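Local structure of ancylostoma secreted protein 1 (Necator americanus, 3NT8) at residues K62-Y70 against M188-Q196; G305-F316 against F376-Y387. The protein is a secreted protein built from two CAP domains and is probably associated with the transition of infective hookworm larvae to parasitism. All coordinates share one frame; numbering follows the deposited sequence.

In the fold
Contact 1 and contact 2 show two ways of joining distant segments in a two-CAP-domain chain. They lie on opposite sides of the chain's centre, with centres about 29 Å apart and nearest atoms about 12 Å apart, and they share no helix or strand. Contact 2 pairs an outermost strand of a four-stranded sheet with its inner neighbour; its ladder is regular, and helices pack on both faces. Contact 1 joins two very short, weakly bonded strands flanked by loop and backed by helices 34-52 and 147-153; water supplements a few backbone bonds, and Trp189 centres the apolar part, met by Leu63, Ala66 and Met69. Both are partly buried, with lysines at their exposed margins, though Glu306 of contact 2 is buried.

Contact 1 of 2, residues K62-Y70 against M188-Q196; sequences KLNPAKNMY and MWETGQACQ
Lys67 N donates to Glu190 O at 3.2 Å, and Gly192 N reaches Pro65 O at 3.2 Å. A third bond, from the indole NE1 of Trp189 to Asn64 O, is short at 3.0 Å but weak, being bent to 127° at the hydrogen. Water extends this network, one molecule bridging Lys67 O and Glu190 N, while Asn68 ND2 bonds Ser202 OG outside the two segments. The carboxylate of Glu190 approaches Lys67 without a salt bridge, its OE1 staying 4.6 Å from NZ of Lys67 while the extended lysine chain passes CE close by. The pairing is a very short, weakly bonded antiparallel one, with Ala66 opposite Thr191 as a non-hydrogen-bonded pair; it lays 188-196, itself tied by the Cys195–Cys209 disulfide, against 62-70 of the first CAP region. Further out, Trp189 dominates the packing. With CG set between its backbone N and carbonyl carbon (chi1 67°), the indole is carried toward 62-70, where Ala66 CB meets CD1 obliquely at 3.4 Å and Leu63 CD2 lies at the ring edge, 4.1 Å from CH2. Met69 CE touches Trp189 CB at 3.9 Å, and helices 34-52 and 147-153 add Val51, Phe149 and Val153 around the indole. Asn64 CB rests against Thr191 OG1 and CG2, while the polar ends of both residues bond to Asn139.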
loop_
_atom_site.group_PDB
_atom_site.type_symbol
_atom_site.label_atom_id
_atom_site.label_comp_id
_atom_site.label_asym_id
_atom_site.label_seq_id
_atom_site.Cartn_x
_atom_site.Cartn_y
_atom_site.Cartn_z
ATOM N N LYS A 62 -4.424 -24.003 -8.421
ATOM C CA LYS A 62 -4.018 -22.790 -9.108
ATOM C C LYS A 62 -4.161 -21.576 -8.235
ATOM O O LYS A 62 -5.141 -21.457 -7.447
ATOM C CB LYS A 62 -4.860 -22.550 -10.379
ATOM C CG LYS A 62 -4.722 -23.597 -11.460
ATOM C CD LYS A 62 -3.354 -23.489 -12.155
ATOM C CE LYS A 62 -3.282 -24.536 -13.243
ATOM N NZ LYS A 62 -2.020 -24.430 -13.913
ATOM N N LEU A 63 -3.240 -20.615 -8.420
ATOM C CA LEU A 63 -3.407 -19.311 -7.804
ATOM C C LEU A 63 -4.635 -18.631 -8.297
ATOM O O LEU A 63 -4.978 -18.753 -9.484
ATOM C CB LEU A 63 -2.203 -18.413 -8.106
ATOM C CG LEU A 63 -0.896 -18.867 -7.460
ATOM C CD1 LEU A 63 0.304 -18.072 -7.981
ATOM C CD2 LEU A 63 -0.983 -18.764 -5.941
ATOM N N ASN A 64 -5.260 -17.827 -7.432
ATOM C CA ASN A 64 -6.373 -17.003 -7.875
ATOM C C ASN A 64 -6.021 -16.051 -9.023
ATOM O O ASN A 64 -4.960 -15.452 -8.997
ATOM C CB ASN A 64 -6.916 -16.153 -6.710
ATOM C CG ASN A 64 -7.582 -16.977 -5.660
ATOM O OD1 ASN A 64 -8.386 -17.850 -5.999
ATOM N ND2 ASN A 64 -7.231 -16.731 -4.350
ATOM N N PRO A 65 -6.942 -15.864 -10.002
ATOM C CA PRO A 65 -6.799 -14.825 -11.046
ATOM C C PRO A 65 -6.775 -13.417 -10.460
ATOM O O PRO A 65 -7.275 -13.211 -9.353
ATOM C CB PRO A 65 -8.084 -14.972 -11.858
ATOM C CG PRO A 65 -9.070 -15.614 -10.914
ATOM C CD PRO A 65 -8.183 -16.636 -10.213
ATOM N N ALA A 66 -6.256 -12.457 -11.234
ATOM C CA ALA A 66 -6.031 -11.131 -10.730
ATOM C C ALA A 66 -6.672 -10.029 -11.555
ATOM O O ALA A 66 -6.452 -9.942 -12.772
ATOM C CB ALA A 66 -4.535 -10.862 -10.603
ATOM N N LYS A 67 -7.374 -9.120 -10.877
ATOM C CA LYS A 67 -7.764 -7.880 -11.507
ATOM C C LYS A 67 -6.707 -6.844 -11.160
ATOM O O LYS A 67 -5.934 -7.025 -10.183
ATOM C CB LYS A 67 -9.150 -7.450 -11.038
ATOM C CG LYS A 67 -9.330 -7.287 -9.530
ATOM C CD LYS A 67 -10.761 -6.757 -9.230
ATOM C CE LYS A 67 -10.982 -6.499 -7.739
ATOM N NZ LYS A 67 -12.462 -6.386 -7.341
ATOM N N ASN A 68 -6.660 -5.757 -11.936
ATOM C CA ASN A 68 -5.653 -4.684 -11.693
ATOM C C ASN A 68 -4.188 -5.207 -11.610
ATOM O O ASN A 68 -3.378 -4.712 -10.854
ATOM C CB ASN A 68 -6.012 -3.907 -10.399
ATOM C CG ASN A 68 -7.397 -3.280 -10.440
ATOM O OD1 ASN A 68 -7.890 -2.899 -11.500
ATOM N ND2 ASN A 68 -7.998 -3.113 -9.288
ATOM N N MET A 69 -3.842 -6.251 -12.356
ATOM C CA MET A 69 -2.448 -6.701 -12.384
ATOM C C MET A 69 -1.713 -5.911 -13.414
ATOM O O MET A 69 -1.979 -6.057 -14.619
ATOM C CB MET A 69 -2.336 -8.182 -12.702
ATOM C CG MET A 69 -0.901 -8.696 -12.778
ATOM S SD MET A 69 0.004 -8.710 -11.212
ATOM C CE MET A 69 -0.800 -9.971 -10.222
ATOM N N TYR A 70 -0.825 -5.031 -12.953
ATOM C CA TYR A 70 -0.030 -4.149 -13.844
ATOM C C TYR A 70 1.228 -4.787 -14.480
ATOM O O TYR A 70 1.967 -5.583 -13.855
ATOM C CB TYR A 70 0.299 -2.787 -13.178
ATOM C CG TYR A 70 -0.875 -1.840 -13.178
ATOM C CD1 TYR A 70 -0.904 -0.751 -14.061
ATOM C CD2 TYR A 70 -2.006 -2.102 -12.414
ATOM C CE1 TYR A 70 -1.971 0.070 -14.144
ATOM C CE2 TYR A 70 -3.105 -1.246 -12.460
ATOM C CZ TYR A 70 -3.084 -0.177 -13.299
ATOM O OH TYR A 70 -4.206 0.635 -13.316
ATOM N N MET A 188 -1.474 -9.497 -2.007
ATOM C CA MET A 188 -0.482 -9.323 -3.078
ATOM C C MET A 188 -1.210 -8.862 -4.341
ATOM O O MET A 188 -0.673 -8.054 -5.096
ATOM C CB MET A 188 0.303 -10.600 -3.293
ATOM C CG MET A 188 1.264 -10.832 -2.158
ATOM S SD MET A 188 2.231 -12.313 -2.203
ATOM C CE MET A 188 0.943 -13.536 -1.881
ATOM N N TRP A 189 -2.464 -9.322 -4.500
ATOM C CA TRP A 189 -3.332 -8.900 -5.612
ATOM C C TRP A 189 -4.786 -9.186 -5.210
ATOM O O TRP A 189 -5.087 -10.009 -4.294
ATOM C CB TRP A 189 -2.951 -9.632 -6.972
ATOM C CG TRP A 189 -3.241 -11.141 -6.945
ATOM C CD1 TRP A 189 -4.430 -11.776 -7.295
ATOM C CD2 TRP A 189 -2.338 -12.196 -6.567
ATOM N NE1 TRP A 189 -4.301 -13.147 -7.181
ATOM C CE2 TRP A 189 -3.028 -13.431 -6.738
ATOM C CE3 TRP A 189 -1.009 -12.225 -6.131
ATOM C CZ2 TRP A 189 -2.449 -14.659 -6.418
ATOM C CZ3 TRP A 189 -0.426 -13.457 -5.856
ATOM C CH2 TRP A 189 -1.159 -14.656 -5.967
ATOM N N GLU A 190 -5.711 -8.588 -5.954
ATOM C CA GLU A 190 -7.128 -8.828 -5.671
ATOM C C GLU A 190 -7.671 -9.864 -6.590
ATOM O O GLU A 190 -7.435 -9.832 -7.781
ATOM C CB GLU A 190 -7.923 -7.521 -5.752
ATOM C CG GLU A 190 -7.657 -6.611 -4.532
ATOM C CD GLU A 190 -8.526 -5.364 -4.499
ATOM O OE1 GLU A 190 -8.643 -4.660 -5.532
ATOM O OE2 GLU A 190 -9.072 -5.089 -3.406
ATOM N N THR A 191 -8.366 -10.836 -6.028
ATOM C CA THR A 191 -9.018 -11.880 -6.853
ATOM C C THR A 191 -10.084 -11.216 -7.783
ATOM O O THR A 191 -10.953 -10.447 -7.330
ATOM C CB THR A 191 -9.581 -13.039 -5.972
ATOM O OG1 THR A 191 -8.591 -13.501 -5.051
ATOM C CG2 THR A 191 -9.986 -14.229 -6.800
ATOM N N GLY A 192 -9.962 -11.469 -9.088
ATOM C CA GLY A 192 -11.022 -11.122 -10.019
ATOM C C GLY A 192 -10.604 -11.512 -11.394
ATOM O O GLY A 192 -9.513 -12.051 -11.569
ATOM N N GLN A 193 -11.464 -11.318 -12.388
ATOM C CA GLN A 193 -11.036 -11.488 -13.773
ATOM C C GLN A 193 -9.979 -10.450 -14.188
ATOM O O GLN A 193 -10.045 -9.297 -13.826
ATOM C CB GLN A 193 -12.232 -11.356 -14.714
ATOM C CG GLN A 193 -12.019 -11.950 -16.108
ATOM C CD GLN A 193 -13.167 -11.640 -17.072
ATOM O OE1 GLN A 193 -13.944 -10.669 -16.883
ATOM N NE2 GLN A 193 -13.273 -12.449 -18.118
ATOM N N ALA A 194 -9.046 -10.885 -15.024
ATOM C CA ALA A 194 -8.042 -10.016 -15.591
ATOM C C ALA A 194 -8.717 -8.991 -16.493
ATOM O O ALA A 194 -9.790 -9.266 -17.030
ATOM C CB ALA A 194 -7.061 -10.836 -16.374
ATOM N N CYS A 195 -8.087 -7.833 -16.669
ATOM C CA CYS A 195 -8.688 -6.771 -17.420
ATOM C C CYS A 195 -8.992 -7.165 -18.855
ATOM O O CYS A 195 -8.230 -7.945 -19.489
ATOM C CB CYS A 195 -7.824 -5.494 -17.388
ATOM S SG CYS A 195 -6.215 -5.609 -18.311
ATOM N N GLN A 196 -10.094 -6.591 -19.358
ATOM C CA GLN A 196 -10.556 -6.792 -20.715
ATOM C C GLN A 196 -10.298 -5.543 -21.522
ATOM O O GLN A 196 -9.851 -5.619 -22.651
ATOM C CB GLN A 196 -12.048 -7.160 -20.702
ATOM C CG GLN A 196 -12.359 -8.406 -19.826
ATOM C CD GLN A 196 -11.570 -9.652 -20.305
ATOM O OE1 GLN A 196 -11.686 -10.063 -21.476
ATOM N NE2 GLN A 196 -10.775 -10.252 -19.399
HETATM O O HOH W 1 -5.503 -7.645 -14.346
HETATM O O HOH W 2 -4.908 -6.372 -7.550
HETATM O O HOH W 3 -6.567 -4.203 -6.922
#

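Contact 2 of 2, residues G305-F316 against F376-Y387; sequences GENIYKTSVLKF and FCNDFTFGVCQY
Thr381 packs against Thr311, Val313 and Phe316. Its CB meets Thr311 CG2 at 3.9 Å, the two threonines lying side by side. CG2 sits at the edge of the Phe376 ring, in its plane, and near the backbone of Phe316. OG1, placed beside its own backbone N (chi1 -51°), donates to Val313 O at 2.6 Å in the carbonyl plane and accepts Phe316 N at 3.0 Å in an almost straight bond of 170°. One hydroxyl thus ties Val313 and Phe316, in the loop after strand 305-311, to strand 381-387. Two CH-pi contacts follow: Lys315 CA over a face of the Phe376 ring, 3.6 Å from its centroid, and Lys310 CD over a face of Phe380. At the other end of the ladder, Gln386 NE2 bonds Glu306 OE2 at 3.3 Å on the anti side but 30° out of the carboxylate plane, while Gln386 OE1 bonds Ser283 OG; His295 holds Glu306 OE1, and Ser296 also bonds OE2. Asn307 ND2 reaches Tyr387 OH at 3.3 Å, but is held chiefly by His358 O, and Tyr387 OH by His245 NE2. Helix 278-288 packs on the face bearing Glu306, Val384 and Gln386, and helices 318-330 and 357-363 on that of Asn307 and Tyr387. This antiparallel pair, with Gly305-Glu306-Asn307 on its edge strand, belongs to the alpha-beta-alpha sandwich of the CAP fold.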
loop_
_atom_site.group_PDB
_atom_site.type_symbol
_atom_site.label_atom_id
_atom_site.label_comp_id
_atom_site.label_asym_id
_atom_site.label_seq_id
_atom_site.Cartn_x
_atom_site.Cartn_y
_atom_site.Cartn_z
ATOM N N GLY A 305 -7.937 14.435 17.027
ATOM C CA GLY A 305 -7.428 13.040 17.117
ATOM C C GLY A 305 -6.245 12.845 16.151
ATOM O O GLY A 305 -5.965 13.735 15.374
ATOM N N GLU A 306 -5.576 11.694 16.186
ATOM C CA GLU A 306 -4.316 11.528 15.437
ATOM C C GLU A 306 -4.017 10.082 15.155
ATOM O O GLU A 306 -4.136 9.207 16.050
ATOM C CB GLU A 306 -3.115 12.120 16.181
ATOM C CG GLU A 306 -1.832 12.223 15.308
ATOM C CD GLU A 306 -0.698 12.930 15.986
ATOM O OE1 GLU A 306 -0.209 12.388 17.001
ATOM O OE2 GLU A 306 -0.242 13.955 15.486
ATOM N N ASN A 307 -3.634 9.840 13.913
ATOM C CA ASN A 307 -3.110 8.529 13.481
ATOM C C ASN A 307 -1.712 8.651 12.896
ATOM O O ASN A 307 -1.484 9.540 12.134
ATOM C CB ASN A 307 -4.051 7.838 12.494
ATOM C CG ASN A 307 -5.230 7.128 13.183
ATOM O OD1 ASN A 307 -5.197 6.870 14.370
ATOM N ND2 ASN A 307 -6.272 6.793 12.406
ATOM N N ILE A 308 -0.765 7.791 13.305
ATOM C CA ILE A 308 0.584 7.867 12.749
ATOM C C ILE A 308 0.966 6.594 12.022
ATOM O O ILE A 308 0.428 5.516 12.276
ATOM C CB ILE A 308 1.691 8.205 13.801
ATOM C CG1 ILE A 308 1.643 7.196 14.952
ATOM C CG2 ILE A 308 1.526 9.629 14.283
ATOM C CD1 ILE A 308 2.864 7.259 15.866
ATOM N N TYR A 309 1.911 6.737 11.116
ATOM C CA TYR A 309 2.396 5.630 10.282
ATOM C C TYR A 309 3.874 5.861 9.885
ATOM O O TYR A 309 4.232 6.986 9.531
ATOM C CB TYR A 309 1.563 5.596 9.010
ATOM C CG TYR A 309 2.173 4.877 7.818
ATOM C CD1 TYR A 309 2.010 3.516 7.652
ATOM C CD2 TYR A 309 2.865 5.591 6.837
ATOM C CE1 TYR A 309 2.529 2.857 6.582
ATOM C CE2 TYR A 309 3.422 4.953 5.757
ATOM C CZ TYR A 309 3.236 3.569 5.623
ATOM O OH TYR A 309 3.780 2.918 4.519
ATOM N N LYS A 310 4.705 4.800 9.878
ATOM C CA LYS A 310 5.989 4.886 9.191
ATOM C C LYS A 310 6.261 3.652 8.355
ATOM O O LYS A 310 5.708 2.575 8.598
ATOM C CB LYS A 310 7.150 5.160 10.164
ATOM C CG LYS A 310 7.520 3.951 11.015
ATOM C CD LYS A 310 8.842 4.180 11.751
ATOM C CE LYS A 310 9.273 2.900 12.469
ATOM N NZ LYS A 310 8.116 2.182 13.091
ATOM N N THR A 311 7.143 3.804 7.376
ATOM C CA THR A 311 7.663 2.637 6.672
ATOM C C THR A 311 9.150 2.824 6.418
ATOM O O THR A 311 9.563 3.912 6.030
ATOM C CB THR A 311 6.922 2.398 5.320
ATOM O OG1 THR A 311 7.542 1.318 4.589
ATOM C CG2 THR A 311 6.973 3.609 4.489
ATOM N N SER A 312 9.894 1.727 6.590
ATOM C CA SER A 312 11.327 1.647 6.389
ATOM C C SER A 312 11.746 2.160 5.034
ATOM O O SER A 312 12.822 2.732 4.919
ATOM C CB SER A 312 11.796 0.206 6.545
ATOM O OG SER A 312 11.333 -0.373 7.774
ATOM N N VAL A 313 10.898 1.994 4.016
ATOM C CA VAL A 313 11.154 2.539 2.638
ATOM C C VAL A 313 11.293 4.054 2.599
ATOM O O VAL A 313 10.350 4.746 2.961
ATOM C CB VAL A 313 10.044 2.168 1.596
ATOM C CG1 VAL A 313 10.417 2.632 0.230
ATOM C CG2 VAL A 313 9.767 0.681 1.594
ATOM N N LEU A 314 12.416 4.565 2.107
ATOM C CA LEU A 314 12.670 5.997 2.139
ATOM C C LEU A 314 12.101 6.665 0.946
ATOM O O LEU A 314 12.054 6.081 -0.111
ATOM C CB LEU A 314 14.154 6.330 2.250
ATOM C CG LEU A 314 14.808 6.155 3.613
ATOM C CD1 LEU A 314 15.200 4.721 3.845
ATOM C CD2 LEU A 314 16.048 7.053 3.634
ATOM N N LYS A 315 11.622 7.882 1.130
ATOM C CA LYS A 315 11.035 8.670 0.040
ATOM C C LYS A 315 9.903 7.927 -0.704
ATOM O O LYS A 315 9.705 8.070 -1.936
ATOM C CB LYS A 315 12.130 9.224 -0.908
ATOM C CG LYS A 315 13.121 10.203 -0.223
ATOM C CD LYS A 315 13.823 11.066 -1.251
ATOM C CE LYS A 315 14.773 12.100 -0.614
ATOM N NZ LYS A 315 15.802 12.624 -1.611
ATOM N N PHE A 316 9.107 7.181 0.074
ATOM C CA PHE A 316 8.046 6.328 -0.497
ATOM C C PHE A 316 6.973 7.159 -1.149
ATOM O O PHE A 316 6.541 8.167 -0.600
ATOM C CB PHE A 316 7.469 5.378 0.554
ATOM C CG PHE A 316 6.622 4.299 -0.008
ATOM C CD1 PHE A 316 7.112 3.422 -0.966
ATOM C CD2 PHE A 316 5.318 4.116 0.459
ATOM C CE1 PHE A 316 6.292 2.382 -1.451
ATOM C CE2 PHE A 316 4.496 3.096 -0.034
ATOM C CZ PHE A 316 4.987 2.222 -0.986
ATOM N N PHE A 376 9.119 13.056 4.210
ATOM C CA PHE A 376 10.284 12.173 3.978
ATOM C C PHE A 376 11.327 12.456 5.044
ATOM O O PHE A 376 11.984 13.497 5.030
ATOM C CB PHE A 376 10.877 12.330 2.593
ATOM C CG PHE A 376 9.919 11.997 1.442
ATOM C CD1 PHE A 376 8.961 10.998 1.559
ATOM C CD2 PHE A 376 10.041 12.641 0.230
ATOM C CE1 PHE A 376 8.107 10.688 0.494
ATOM C CE2 PHE A 376 9.189 12.339 -0.840
ATOM C CZ PHE A 376 8.206 11.339 -0.680
ATOM N N CYS A 377 11.459 11.541 5.996
ATOM C CA CYS A 377 12.435 11.696 7.038
ATOM C C CYS A 377 13.654 10.859 6.629
ATOM O O CYS A 377 13.555 10.005 5.734
ATOM C CB CYS A 377 11.837 11.278 8.374
ATOM S SG CYS A 377 10.462 12.376 8.967
ATOM N N ASN A 378 14.807 11.113 7.245
ATOM C CA ASN A 378 16.031 10.437 6.796
ATOM C C ASN A 378 16.107 8.944 7.200
ATOM O O ASN A 378 17.020 8.183 6.805
ATOM C CB ASN A 378 17.287 11.240 7.191
ATOM C CG ASN A 378 17.323 11.635 8.674
ATOM O OD1 ASN A 378 16.912 10.876 9.570
ATOM N ND2 ASN A 378 17.855 12.824 8.935
ATOM N N ASP A 379 15.098 8.525 7.930
ATOM C CA ASP A 379 15.093 7.251 8.597
ATOM C C ASP A 379 13.848 6.384 8.206
ATOM O O ASP A 379 13.795 5.156 8.465
ATOM C CB ASP A 379 15.103 7.554 10.096
ATOM C CG ASP A 379 15.518 6.380 10.920
ATOM O OD1 ASP A 379 16.692 6.415 11.373
ATOM O OD2 ASP A 379 14.678 5.447 11.105
ATOM N N PHE A 380 12.854 7.026 7.596
ATOM C CA PHE A 380 11.578 6.380 7.293
ATOM C C PHE A 380 10.739 7.410 6.615
ATOM O O PHE A 380 11.036 8.606 6.736
ATOM C CB PHE A 380 10.856 5.844 8.530
ATOM C CG PHE A 380 10.831 6.792 9.716
ATOM C CD1 PHE A 380 9.898 7.814 9.802
ATOM C CD2 PHE A 380 11.699 6.601 10.792
ATOM C CE1 PHE A 380 9.869 8.684 10.921
ATOM C CE2 PHE A 380 11.692 7.475 11.931
ATOM C CZ PHE A 380 10.775 8.521 11.980
ATOM N N THR A 381 9.745 6.954 5.843
ATOM C CA THR A 381 8.684 7.849 5.342
ATOM C C THR A 381 7.609 7.912 6.456
ATOM O O THR A 381 7.115 6.905 6.887
ATOM C CB THR A 381 8.104 7.343 4.032
ATOM O OG1 THR A 381 9.172 7.080 3.104
ATOM C CG2 THR A 381 7.144 8.324 3.429
ATOM N N PHE A 382 7.247 9.114 6.888
ATOM C CA PHE A 382 6.393 9.360 8.060
ATOM C C PHE A 382 5.034 9.888 7.611
ATOM O O PHE A 382 4.967 10.830 6.841
ATOM C CB PHE A 382 7.130 10.404 8.943
ATOM C CG PHE A 382 6.471 10.683 10.295
ATOM C CD1 PHE A 382 5.704 9.726 10.905
ATOM C CD2 PHE A 382 6.663 11.909 10.956
ATOM C CE1 PHE A 382 5.120 9.965 12.151
ATOM C CE2 PHE A 382 6.090 12.139 12.177
ATOM C CZ PHE A 382 5.319 11.143 12.781
ATOM N N GLY A 383 3.947 9.243 8.054
ATOM C CA GLY A 383 2.589 9.615 7.653
ATOM C C GLY A 383 1.763 9.965 8.901
ATOM O O GLY A 383 1.737 9.194 9.858
ATOM N N VAL A 384 1.181 11.157 8.924
ATOM C CA VAL A 384 0.382 11.657 10.076
ATOM C C VAL A 384 -0.987 12.098 9.552
ATOM O O VAL A 384 -1.074 12.885 8.587
ATOM C CB VAL A 384 1.054 12.865 10.829
ATOM C CG1 VAL A 384 0.126 13.395 12.045
ATOM C CG2 VAL A 384 2.484 12.545 11.330
ATOM N N CYS A 385 -2.069 11.589 10.130
ATOM C CA CYS A 385 -3.369 12.209 9.886
ATOM C C CYS A 385 -4.017 12.701 11.193
ATOM O O CYS A 385 -3.984 12.032 12.224
ATOM C CB CYS A 385 -4.346 11.213 9.264
ATOM S SG CYS A 385 -4.024 10.814 7.536
ATOM N N GLN A 386 -4.709 13.822 11.099
ATOM C CA GLN A 386 -5.351 14.433 12.280
ATOM C C GLN A 386 -6.822 14.634 11.989
ATOM O O GLN A 386 -7.229 14.773 10.857
ATOM C CB GLN A 386 -4.672 15.759 12.697
ATOM C CG GLN A 386 -3.303 15.574 13.385
ATOM C CD GLN A 386 -2.698 16.891 13.874
ATOM O OE1 GLN A 386 -3.324 17.958 13.821
ATOM N NE2 GLN A 386 -1.468 16.805 14.376
ATOM N N TYR A 387 -7.608 14.680 13.024
ATOM C CA TYR A 387 -9.030 14.364 12.960
ATOM C C TYR A 387 -9.805 15.293 13.845
ATOM O O TYR A 387 -9.593 15.311 15.067
ATOM C CB TYR A 387 -9.253 12.918 13.395
ATOM C CG TYR A 387 -8.609 11.849 12.462
ATOM C CD1 TYR A 387 -9.342 11.248 11.408
ATOM C CD2 TYR A 387 -7.311 11.369 12.688
ATOM C CE1 TYR A 387 -8.788 10.300 10.618
ATOM C CE2 TYR A 387 -6.761 10.372 11.911
ATOM C CZ TYR A 387 -7.498 9.874 10.851
ATOM O OH TYR A 387 -6.952 8.923 10.036
HETATM O O HOH W 4 15.063 2.876 7.457
HETATM O O HOH W 5 12.579 9.454 3.512
#